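Local coordinates for acidocalcisomal pyrophosphatase (Trypanosoma cruzi, PDB 5CUV), which probably hydrolyses inorganic pyrophosphate to phosphate, with magnesium as its cofactor, at residues 48-53 against 58-63; 95-100 against 118-123; 327-332 against 388-393. One frame throughout, in Å; residues are numbered along the deposited sequence.

Contact 1: residues 48-53 against 58-63; sequences KPLPEA and VTEFDL
Glu60 reaches across to Leu50 with its whole side chain and meets the backbone there. Glu60 OE1 accepts a bond from Leu50 N at 2.8 Å, and the bond is nearly straight, at 166°. The carboxylate uses the anti lone pair of OE1, the one turned away from OE2. CG of Glu60 is anti to its carbonyl carbon (chi1 -56°) and the chain then runs extended, which carries the carboxylate from the first turn of helix 60-66 to the start of helix 51-56. The Leu50 side chain crosses that of Glu60 at about a right angle, with its CG branch point beside OE1. Pro49 flanks the same oxygen, with CB 4.0 Å from OE1 of Glu60.

Ala53 fills the middle. Its CB lies 4.1 Å from Glu60 CG, against the stem of the acid. Leu63 comes in from the next turn, with CD2 4.1 Å from Glu52 CG, and these two side chains also cross nearly perpendicularly. Thr59 N-caps helix 60-66, its OG1 accepting from Asp62 N at 2.9 Å.

Two short helices, 51-56 and 60-66, follow each other through a tight connection, and Glu60 ties the second back to the N-cap of the first. Helix 73-87 covers them through Met75 and Arg78. At the subunit interfaces, Asp62 forms a salt bridge with Arg366 of a second subunit, and the Phe61 ring meets Tyr177 of a third.

The other oxygen of Glu60, OE2, is held by Arg82 and Ile36 N. A buried carboxylate with both oxygens bonded and an arginine at one of them would probably stay ionised.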
loop_
_atom_site.group_PDB
_atom_site.type_symbol
_atom_site.label_atom_id
_atom_site.label_comp_id
_atom_site.label_asym_id
_atom_site.label_seq_id
_atom_site.Cartn_x
_atom_site.Cartn_y
_atom_site.Cartn_z
ATOM N N LYS A 48 15.178 -13.117 48.687
ATOM C CA LYS A 48 14.866 -11.759 49.126
ATOM C C LYS A 48 15.154 -10.695 48.067
ATOM O O LYS A 48 16.288 -10.520 47.623
ATOM C CB LYS A 48 15.622 -11.426 50.431
ATOM C CG LYS A 48 15.382 -12.409 51.612
ATOM C CD LYS A 48 13.883 -12.651 51.911
ATOM C CE LYS A 48 13.690 -13.760 52.943
ATOM N NZ LYS A 48 12.462 -14.573 52.670
ATOM N N PRO A 49 14.117 -9.967 47.646
ATOM C CA PRO A 49 14.369 -8.944 46.638
ATOM C C PRO A 49 15.239 -7.806 47.172
ATOM O O PRO A 49 15.081 -7.359 48.300
ATOM C CB PRO A 49 12.951 -8.503 46.234
ATOM C CG PRO A 49 12.185 -8.703 47.468
ATOM C CD PRO A 49 12.687 -10.034 47.973
ATOM N N LEU A 50 16.171 -7.357 46.349
ATOM C CA LEU A 50 17.045 -6.274 46.720
ATOM C C LEU A 50 16.245 -5.251 47.539
ATOM O O LEU A 50 15.089 -4.968 47.239
ATOM C CB LEU A 50 17.617 -5.608 45.465
ATOM C CG LEU A 50 18.343 -6.451 44.430
ATOM C CD1 LEU A 50 19.035 -5.543 43.439
ATOM C CD2 LEU A 50 19.369 -7.296 45.086
ATOM N N PRO A 51 16.847 -4.702 48.608
ATOM C CA PRO A 51 16.115 -3.721 49.403
ATOM C C PRO A 51 15.659 -2.500 48.599
ATOM O O PRO A 51 14.511 -2.096 48.717
ATOM C CB PRO A 51 17.109 -3.362 50.513
ATOM C CG PRO A 51 18.448 -3.581 49.874
ATOM C CD PRO A 51 18.215 -4.886 49.130
ATOM N N GLU A 52 16.526 -1.907 47.779
ATOM C CA GLU A 52 16.109 -0.732 47.016
ATOM C C GLU A 52 14.807 -0.948 46.224
ATOM O O GLU A 52 14.044 -0.006 46.014
ATOM C CB GLU A 52 17.247 -0.214 46.106
ATOM C CG GLU A 52 18.216 -1.251 45.553
ATOM C CD GLU A 52 19.174 -1.897 46.607
ATOM O OE1 GLU A 52 20.007 -1.181 47.245
ATOM O OE2 GLU A 52 19.088 -3.146 46.772
ATOM N N ALA A 53 14.540 -2.187 45.814
ATOM C CA ALA A 53 13.321 -2.505 45.092
ATOM C C ALA A 53 12.142 -2.470 46.072
ATOM O O ALA A 53 11.245 -1.650 45.917
ATOM C CB ALA A 53 13.445 -3.859 44.442
ATOM N N VAL A 58 8.590 -1.234 43.624
ATOM C CA VAL A 58 8.896 -1.473 42.242
ATOM C C VAL A 58 9.643 -2.819 42.225
ATOM O O VAL A 58 10.445 -3.085 43.100
ATOM C CB VAL A 58 9.790 -0.313 41.798
ATOM C CG1 VAL A 58 10.927 -0.785 40.929
ATOM C CG2 VAL A 58 8.957 0.732 41.159
ATOM N N THR A 59 9.357 -3.684 41.261
ATOM C CA THR A 59 10.054 -4.957 41.162
ATOM C C THR A 59 11.486 -4.697 40.753
ATOM O O THR A 59 11.805 -3.634 40.244
ATOM C CB THR A 59 9.493 -5.846 40.038
ATOM O OG1 THR A 59 9.835 -5.253 38.769
ATOM C CG2 THR A 59 7.957 -6.026 40.169
ATOM N N GLU A 60 12.356 -5.676 40.936
ATOM C CA GLU A 60 13.735 -5.501 40.517
ATOM C C GLU A 60 13.793 -5.346 38.981
ATOM O O GLU A 60 14.570 -4.531 38.434
ATOM C CB GLU A 60 14.587 -6.717 40.879
ATOM C CG GLU A 60 14.600 -7.139 42.335
ATOM C CD GLU A 60 15.646 -8.221 42.580
ATOM O OE1 GLU A 60 16.058 -8.341 43.726
ATOM O OE2 GLU A 60 16.068 -8.951 41.647
ATOM N N PHE A 61 13.000 -6.151 38.277
ATOM C CA PHE A 61 13.025 -6.062 36.826
ATOM C C PHE A 61 12.808 -4.647 36.420
ATOM O O PHE A 61 13.544 -4.119 35.620
ATOM C CB PHE A 61 11.955 -6.905 36.149
ATOM C CG PHE A 61 12.075 -6.898 34.683
ATOM C CD1 PHE A 61 13.033 -7.680 34.065
ATOM C CD2 PHE A 61 11.360 -5.958 33.913
ATOM C CE1 PHE A 61 13.318 -7.544 32.706
ATOM C CE2 PHE A 61 11.631 -5.782 32.514
ATOM C CZ PHE A 61 12.625 -6.585 31.917
ATOM N N ASP A 62 11.787 -4.049 36.992
ATOM C CA ASP A 62 11.416 -2.677 36.695
ATOM C C ASP A 62 12.466 -1.639 37.039
ATOM O O ASP A 62 12.608 -0.627 36.332
ATOM C CB ASP A 62 10.114 -2.323 37.418
ATOM C CG ASP A 62 8.884 -2.812 36.678
ATOM O OD1 ASP A 62 9.026 -3.428 35.598
ATOM O OD2 ASP A 62 7.764 -2.585 37.181
ATOM N N LEU A 63 13.163 -1.890 38.148
ATOM C CA LEU A 63 14.189 -1.010 38.640
ATOM C C LEU A 63 15.398 -1.136 37.731
ATOM O O LEU A 63 15.958 -0.114 37.323
ATOM C CB LEU A 63 14.525 -1.345 40.095
ATOM C CG LEU A 63 15.793 -0.679 40.689
ATOM C CD1 LEU A 63 15.722 0.826 40.461
ATOM C CD2 LEU A 63 15.951 -0.977 42.186
#

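Contact 2: residues 95-100 against 118-123; sequences LEERKI and QMKSEI
Met119, modelled as selenomethionine, points its methyl group at Ile100 and the backbone of Glu97. This is the tightly packed part of the contact. Met119 CE lies 4.1 Å from Ile100 CG2 and 3.8 Å from Glu97 O. CG of Met119 is anti to the backbone N (chi1 -169°), and the chain then bends twice, which brings the terminal methyl to the start of helix 97-106. Ile100 offers its CG2 branch and not the longer CG1 arm. Ile130 packs on both residues, with Phe135 against Ile100 and Trp138 against Met119.

The solvent side is built differently. There the carboxylate of Glu97 lies across the extended chain of Lys120, at a slant. OE1 of Glu97 sits 3.8 Å from Lys120 CG, nearer the backbone, while OE2 of Glu97 sits next to the CD and CE methylenes of Lys120. The ammonium overshoots: Lys120 NZ is 4.2 Å from Glu97 OE2, beyond a salt bridge.

The layout is consistent with a pair of EF-hands. Strand 95-96 pairs with strand 129-130 through Leu95 and Ile130, and the beginning of helix 97-106 faces the end of helix 113-123.

The contact thus combines apolar packing at Met119 and Ile100 with van der Waals contact of Glu97 on the Lys120 methylenes. Neither a hydrogen bond nor a salt bridge joins the two segments. The opposite charges of Glu97 and Lys120 lie near the surface and unbonded to each other, and their attraction is probably weakened by solvent.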
loop_
_atom_site.group_PDB
_atom_site.type_symbol
_atom_site.label_atom_id
_atom_site.label_comp_id
_atom_site.label_asym_id
_atom_site.label_seq_id
_atom_site.Cartn_x
_atom_site.Cartn_y
_atom_site.Cartn_z
ATOM N N LEU A 95 32.212 -23.253 46.760
ATOM C CA LEU A 95 32.253 -24.046 45.522
ATOM C C LEU A 95 33.653 -24.537 45.119
ATOM O O LEU A 95 34.656 -23.874 45.403
ATOM C CB LEU A 95 31.712 -23.233 44.351
ATOM C CG LEU A 95 30.222 -23.029 44.210
ATOM C CD1 LEU A 95 30.014 -22.012 43.134
ATOM C CD2 LEU A 95 29.543 -24.342 43.904
ATOM N N GLU A 96 33.716 -25.678 44.437
ATOM C CA GLU A 96 34.998 -26.181 43.969
ATOM C C GLU A 96 35.440 -25.279 42.815
ATOM O O GLU A 96 34.620 -24.769 42.073
ATOM C CB GLU A 96 34.884 -27.644 43.508
ATOM C CG GLU A 96 34.239 -28.576 44.586
ATOM C CD GLU A 96 34.223 -30.087 44.226
ATOM O OE1 GLU A 96 34.526 -30.468 43.051
ATOM O OE2 GLU A 96 33.889 -30.890 45.146
ATOM N N GLU A 97 36.745 -25.083 42.676
ATOM C CA GLU A 97 37.288 -24.229 41.645
ATOM C C GLU A 97 36.908 -24.598 40.220
ATOM O O GLU A 97 37.191 -23.846 39.294
ATOM C CB GLU A 97 38.810 -24.202 41.765
ATOM C CG GLU A 97 39.337 -23.698 43.125
ATOM C CD GLU A 97 40.866 -23.860 43.264
ATOM O OE1 GLU A 97 41.498 -23.105 44.061
ATOM O OE2 GLU A 97 41.422 -24.757 42.574
ATOM N N ARG A 98 36.291 -25.753 40.018
ATOM C CA ARG A 98 35.935 -26.165 38.660
ATOM C C ARG A 98 34.549 -25.558 38.364
ATOM O O ARG A 98 34.172 -25.352 37.205
ATOM C CB ARG A 98 35.913 -27.714 38.545
ATOM C CG ARG A 98 34.590 -28.340 39.057
ATOM C CD ARG A 98 34.688 -29.613 39.927
ATOM N NE ARG A 98 34.686 -30.849 39.150
ATOM C CZ ARG A 98 34.268 -32.022 39.619
ATOM N NH1 ARG A 98 33.811 -32.129 40.863
ATOM N NH2 ARG A 98 34.327 -33.095 38.841
ATOM N N LYS A 99 33.810 -25.266 39.431
ATOM C CA LYS A 99 32.483 -24.700 39.303
ATOM C C LYS A 99 32.641 -23.220 39.104
ATOM O O LYS A 99 32.122 -22.662 38.151
ATOM C CB LYS A 99 31.648 -24.995 40.540
ATOM C CG LYS A 99 30.783 -26.210 40.354
ATOM C CD LYS A 99 30.045 -26.138 39.021
ATOM C CE LYS A 99 29.205 -27.387 38.784
ATOM N NZ LYS A 99 30.090 -28.609 38.876
ATOM N N ILE A 100 33.353 -22.584 40.016
ATOM C CA ILE A 100 33.644 -21.167 39.917
ATOM C C ILE A 100 34.127 -20.881 38.471
ATOM O O ILE A 100 33.890 -19.808 37.934
ATOM C CB ILE A 100 34.787 -20.773 40.900
ATOM C CG1 ILE A 100 34.298 -20.877 42.357
ATOM C CG2 ILE A 100 35.372 -19.428 40.482
ATOM C CD1 ILE A 100 33.964 -19.571 43.025
ATOM N N GLN A 118 45.734 -17.856 37.359
ATOM C CA GLN A 118 45.755 -16.578 38.071
ATOM C C GLN A 118 44.672 -16.440 39.131
ATOM O O GLN A 118 44.912 -15.839 40.155
ATOM C CB GLN A 118 45.652 -15.404 37.100
ATOM C CG GLN A 118 46.508 -14.177 37.492
ATOM C CD GLN A 118 45.714 -12.879 37.823
ATOM O OE1 GLN A 118 46.300 -11.786 37.905
ATOM N NE2 GLN A 118 44.395 -13.002 38.019
HETATM N N MSE A 119 43.517 -16.938 38.957
HETATM C CA MSE A 119 42.545 -16.985 39.968
HETATM C C MSE A 119 42.786 -17.843 41.122
HETATM O O MSE A 119 42.514 -17.535 42.170
HETATM C CB MSE A 119 41.435 -17.603 39.238
HETATM C CG MSE A 119 40.039 -17.676 39.813
HETATM SE SE MSE A 119 39.584 -19.355 40.512
HETATM C CE MSE A 119 39.083 -20.564 39.238
ATOM N N LYS A 120 43.265 -18.990 40.908
ATOM C CA LYS A 120 43.618 -19.887 42.009
ATOM C C LYS A 120 44.699 -19.213 42.853
ATOM O O LYS A 120 44.574 -19.100 44.071
ATOM C CB LYS A 120 44.137 -21.248 41.505
ATOM C CG LYS A 120 43.102 -22.069 40.783
ATOM C CD LYS A 120 43.641 -23.395 40.366
ATOM C CE LYS A 120 42.517 -24.217 39.740
ATOM N NZ LYS A 120 42.977 -25.235 38.712
ATOM N N SER A 121 45.764 -18.765 42.195
ATOM C CA SER A 121 46.861 -18.089 42.880
ATOM C C SER A 121 46.316 -16.959 43.779
ATOM O O SER A 121 46.698 -16.836 44.934
ATOM C CB SER A 121 47.807 -17.542 41.848
ATOM O OG SER A 121 48.915 -16.989 42.488
ATOM N N GLU A 122 45.398 -16.163 43.231
ATOM C CA GLU A 122 44.729 -15.062 43.922
ATOM C C GLU A 122 43.961 -15.528 45.135
ATOM O O GLU A 122 44.054 -14.933 46.209
ATOM C CB GLU A 122 43.708 -14.390 43.007
ATOM C CG GLU A 122 44.265 -13.669 41.808
ATOM C CD GLU A 122 45.006 -12.439 42.206
ATOM O OE1 GLU A 122 44.347 -11.523 42.767
ATOM O OE2 GLU A 122 46.237 -12.413 41.968
ATOM N N ILE A 123 43.144 -16.557 44.950
ATOM C CA ILE A 123 42.356 -17.059 46.059
ATOM C C ILE A 123 43.203 -17.951 46.952
ATOM O O ILE A 123 42.911 -18.115 48.144
ATOM C CB ILE A 123 41.127 -17.847 45.587
ATOM C CG1 ILE A 123 40.403 -17.073 44.492
ATOM C CG2 ILE A 123 40.159 -18.029 46.759
ATOM C CD1 ILE A 123 39.299 -16.135 45.029
#

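Contact 3: residues 327-332 against 388-393; sequences MDWKVI and KSFAMK. With MG (magnesium ion), chain D.
Lys330 NZ is gripped by several oxygens. It forms a salt bridge with Asp328, 2.8 Å from OD2 and 2.9 Å from OD1, though both hydrogen bonds are weak in geometry. Asp296 and Tyr270 bind the same nitrogen. Asp328 OD1 also binds the magnesium ion, at 2.5 Å, so Lys330 is a second-shell neighbour of the metal. Asp291 and Asp296 complete the set of aspartates at this site.

These groups belong to strand 326-335. It runs parallel to strand 296-299 and antiparallel to strand 310-323, in the curled sheet that forms the beta-barrel core of soluble pyrophosphatases. Asp328 and Lys330 point to the metal side. Trp329, between them in sequence, points to the other side, toward helix 388-412.

There its six-membered ring meets Phe390 obliquely. The ring centroids of Trp329 and Phe390 are 5.7 Å apart and the planes make 62°. Contact is made at one corner, Trp329 CH2 to Phe390 CE2 at 3.6 Å. Trp329 CH2 comes to the edge of the phenylalanine ring, near its plane. With CG anti to the backbone N (chi1 -173°), the Phe390 ring swings off the helix toward the indole. Met327 CG lies over one face of the indole, toward the rim, 3.5 Å above the plane of the Trp329 ring. Phe390 also makes an edge-to-face pair with Phe381 and a cation-pi contact with Lys386.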
loop_
_atom_site.group_PDB
_atom_site.type_symbol
_atom_site.label_atom_id
_atom_site.label_comp_id
_atom_site.label_asym_id
_atom_site.label_seq_id
_atom_site.Cartn_x
_atom_site.Cartn_y
_atom_site.Cartn_z
HETATM N N MSE A 327 -6.614 -30.353 -22.383
HETATM C CA MSE A 327 -6.680 -29.677 -21.090
HETATM C C MSE A 327 -5.857 -28.459 -21.282
HETATM O O MSE A 327 -4.758 -28.537 -21.769
HETATM C CB MSE A 327 -6.131 -30.557 -19.969
HETATM C CG MSE A 327 -6.237 -29.925 -18.591
HETATM SE SE MSE A 327 -8.034 -29.678 -17.968
HETATM C CE MSE A 327 -8.431 -31.534 -17.523
ATOM N N ASP A 328 -6.377 -27.324 -20.873
ATOM C CA ASP A 328 -5.645 -26.082 -21.037
ATOM C C ASP A 328 -5.748 -25.200 -19.776
ATOM O O ASP A 328 -6.547 -24.283 -19.670
ATOM C CB ASP A 328 -6.198 -25.426 -22.312
ATOM C CG ASP A 328 -5.718 -23.993 -22.525
ATOM O OD1 ASP A 328 -4.512 -23.717 -22.231
ATOM O OD2 ASP A 328 -6.573 -23.179 -23.032
ATOM N N TRP A 329 -4.936 -25.579 -18.805
ATOM C CA TRP A 329 -4.819 -24.909 -17.527
ATOM C C TRP A 329 -4.384 -23.437 -17.680
ATOM O O TRP A 329 -3.626 -23.044 -18.556
ATOM C CB TRP A 329 -3.775 -25.611 -16.641
ATOM C CG TRP A 329 -4.078 -27.053 -16.166
ATOM C CD1 TRP A 329 -3.427 -28.208 -16.560
ATOM C CD2 TRP A 329 -5.133 -27.488 -15.260
ATOM N NE1 TRP A 329 -4.009 -29.294 -15.981
ATOM C CE2 TRP A 329 -5.058 -28.902 -15.186
ATOM C CE3 TRP A 329 -6.118 -26.821 -14.516
ATOM C CZ2 TRP A 329 -5.944 -29.676 -14.403
ATOM C CZ3 TRP A 329 -7.000 -27.599 -13.728
ATOM C CH2 TRP A 329 -6.898 -29.018 -13.688
ATOM N N LYS A 330 -4.887 -22.614 -16.793
ATOM C CA LYS A 330 -4.542 -21.221 -16.769
ATOM C C LYS A 330 -4.241 -20.955 -15.295
ATOM O O LYS A 330 -5.153 -20.961 -14.461
ATOM C CB LYS A 330 -5.727 -20.429 -17.301
ATOM C CG LYS A 330 -6.076 -20.942 -18.685
ATOM C CD LYS A 330 -6.293 -19.888 -19.696
ATOM C CE LYS A 330 -6.559 -20.545 -21.039
ATOM N NZ LYS A 330 -5.345 -20.927 -21.797
ATOM N N VAL A 331 -2.945 -20.821 -14.973
ATOM C CA VAL A 331 -2.536 -20.546 -13.595
ATOM C C VAL A 331 -2.881 -19.104 -13.285
ATOM O O VAL A 331 -2.591 -18.210 -14.087
ATOM C CB VAL A 331 -1.016 -20.719 -13.392
ATOM C CG1 VAL A 331 -0.554 -20.149 -12.036
ATOM C CG2 VAL A 331 -0.688 -22.128 -13.442
ATOM N N ILE A 332 -3.522 -18.884 -12.151
ATOM C CA ILE A 332 -3.861 -17.531 -11.729
ATOM C C ILE A 332 -2.774 -17.126 -10.748
ATOM O O ILE A 332 -2.574 -17.798 -9.749
ATOM C CB ILE A 332 -5.210 -17.478 -10.978
ATOM C CG1 ILE A 332 -6.284 -18.208 -11.777
ATOM C CG2 ILE A 332 -5.579 -16.066 -10.719
ATOM C CD1 ILE A 332 -6.501 -17.590 -13.133
ATOM N N LYS A 388 -4.346 -22.712 -4.420
ATOM C CA LYS A 388 -2.914 -22.810 -4.666
ATOM C C LYS A 388 -2.199 -24.156 -4.506
ATOM O O LYS A 388 -1.258 -24.454 -5.267
ATOM C CB LYS A 388 -2.161 -21.741 -3.875
ATOM C CG LYS A 388 -1.941 -22.056 -2.466
ATOM C CD LYS A 388 -1.394 -20.818 -1.743
ATOM C CE LYS A 388 -1.437 -20.925 -0.212
ATOM N NZ LYS A 388 -0.710 -19.770 0.381
ATOM N N SER A 389 -2.610 -24.974 -3.548
ATOM C CA SER A 389 -1.953 -26.247 -3.407
ATOM C C SER A 389 -2.232 -27.033 -4.658
ATOM O O SER A 389 -1.322 -27.608 -5.258
ATOM C CB SER A 389 -2.435 -26.980 -2.169
ATOM O OG SER A 389 -2.066 -26.218 -1.017
ATOM N N PHE A 390 -3.469 -27.022 -5.097
ATOM C CA PHE A 390 -3.810 -27.725 -6.322
ATOM C C PHE A 390 -3.022 -27.212 -7.539
ATOM O O PHE A 390 -2.582 -27.988 -8.399
ATOM C CB PHE A 390 -5.318 -27.601 -6.605
ATOM C CG PHE A 390 -5.775 -28.438 -7.766
ATOM C CD1 PHE A 390 -6.183 -29.763 -7.578
ATOM C CD2 PHE A 390 -5.776 -27.923 -9.059
ATOM C CE1 PHE A 390 -6.590 -30.560 -8.659
ATOM C CE2 PHE A 390 -6.184 -28.718 -10.140
ATOM C CZ PHE A 390 -6.592 -30.032 -9.936
ATOM N N ALA A 391 -2.829 -25.901 -7.612
ATOM C CA ALA A 391 -2.107 -25.299 -8.736
ATOM C C ALA A 391 -0.616 -25.654 -8.807
ATOM O O ALA A 391 -0.079 -26.088 -9.842
ATOM C CB ALA A 391 -2.309 -23.775 -8.706
HETATM N N MSE A 392 0.035 -25.556 -7.745
HETATM C CA MSE A 392 1.350 -25.848 -7.574
HETATM C C MSE A 392 1.699 -27.235 -7.848
HETATM O O MSE A 392 2.726 -27.453 -8.255
HETATM C CB MSE A 392 1.614 -25.425 -6.169
HETATM C CG MSE A 392 1.657 -23.955 -5.784
HETATM SE SE MSE A 392 2.479 -23.214 -4.244
HETATM C CE MSE A 392 1.381 -23.091 -2.919
ATOM N N LYS A 393 0.797 -28.131 -7.663
ATOM C CA LYS A 393 0.911 -29.578 -7.927
ATOM C C LYS A 393 0.895 -29.787 -9.446
ATOM O O LYS A 393 1.632 -30.572 -10.003
ATOM C CB LYS A 393 -0.261 -30.326 -7.327
ATOM C CG LYS A 393 0.062 -31.516 -6.536
ATOM C CD LYS A 393 -1.055 -31.686 -5.496
ATOM C CE LYS A 393 -0.808 -30.852 -4.225
ATOM N NZ LYS A 393 -1.359 -31.533 -3.032
HETATM MG MG MG D . -2.117 -23.763 -22.810
#

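Contacts 1 and 2 lie on the same side of the chain's centre, in the helical N-terminal part, and contact 3 lies on the opposite side, in the pyrophosphatase part. The centres of contacts 1 and 2 are 30 Å apart and that of contact 3 is more than 60 Å from either. None shares an element with another, though helix 73-87 touches both contact 1 and contact 2. All three are partly buried. Contact 1 has a buried charge and borders other subunits. Contact 2 has its exposed side at Lys120 and touches no other subunit of the assembly. Contact 3 sets the buried Trp329 of a metal-binding barrel strand against the partly exposed Phe390 of a helix.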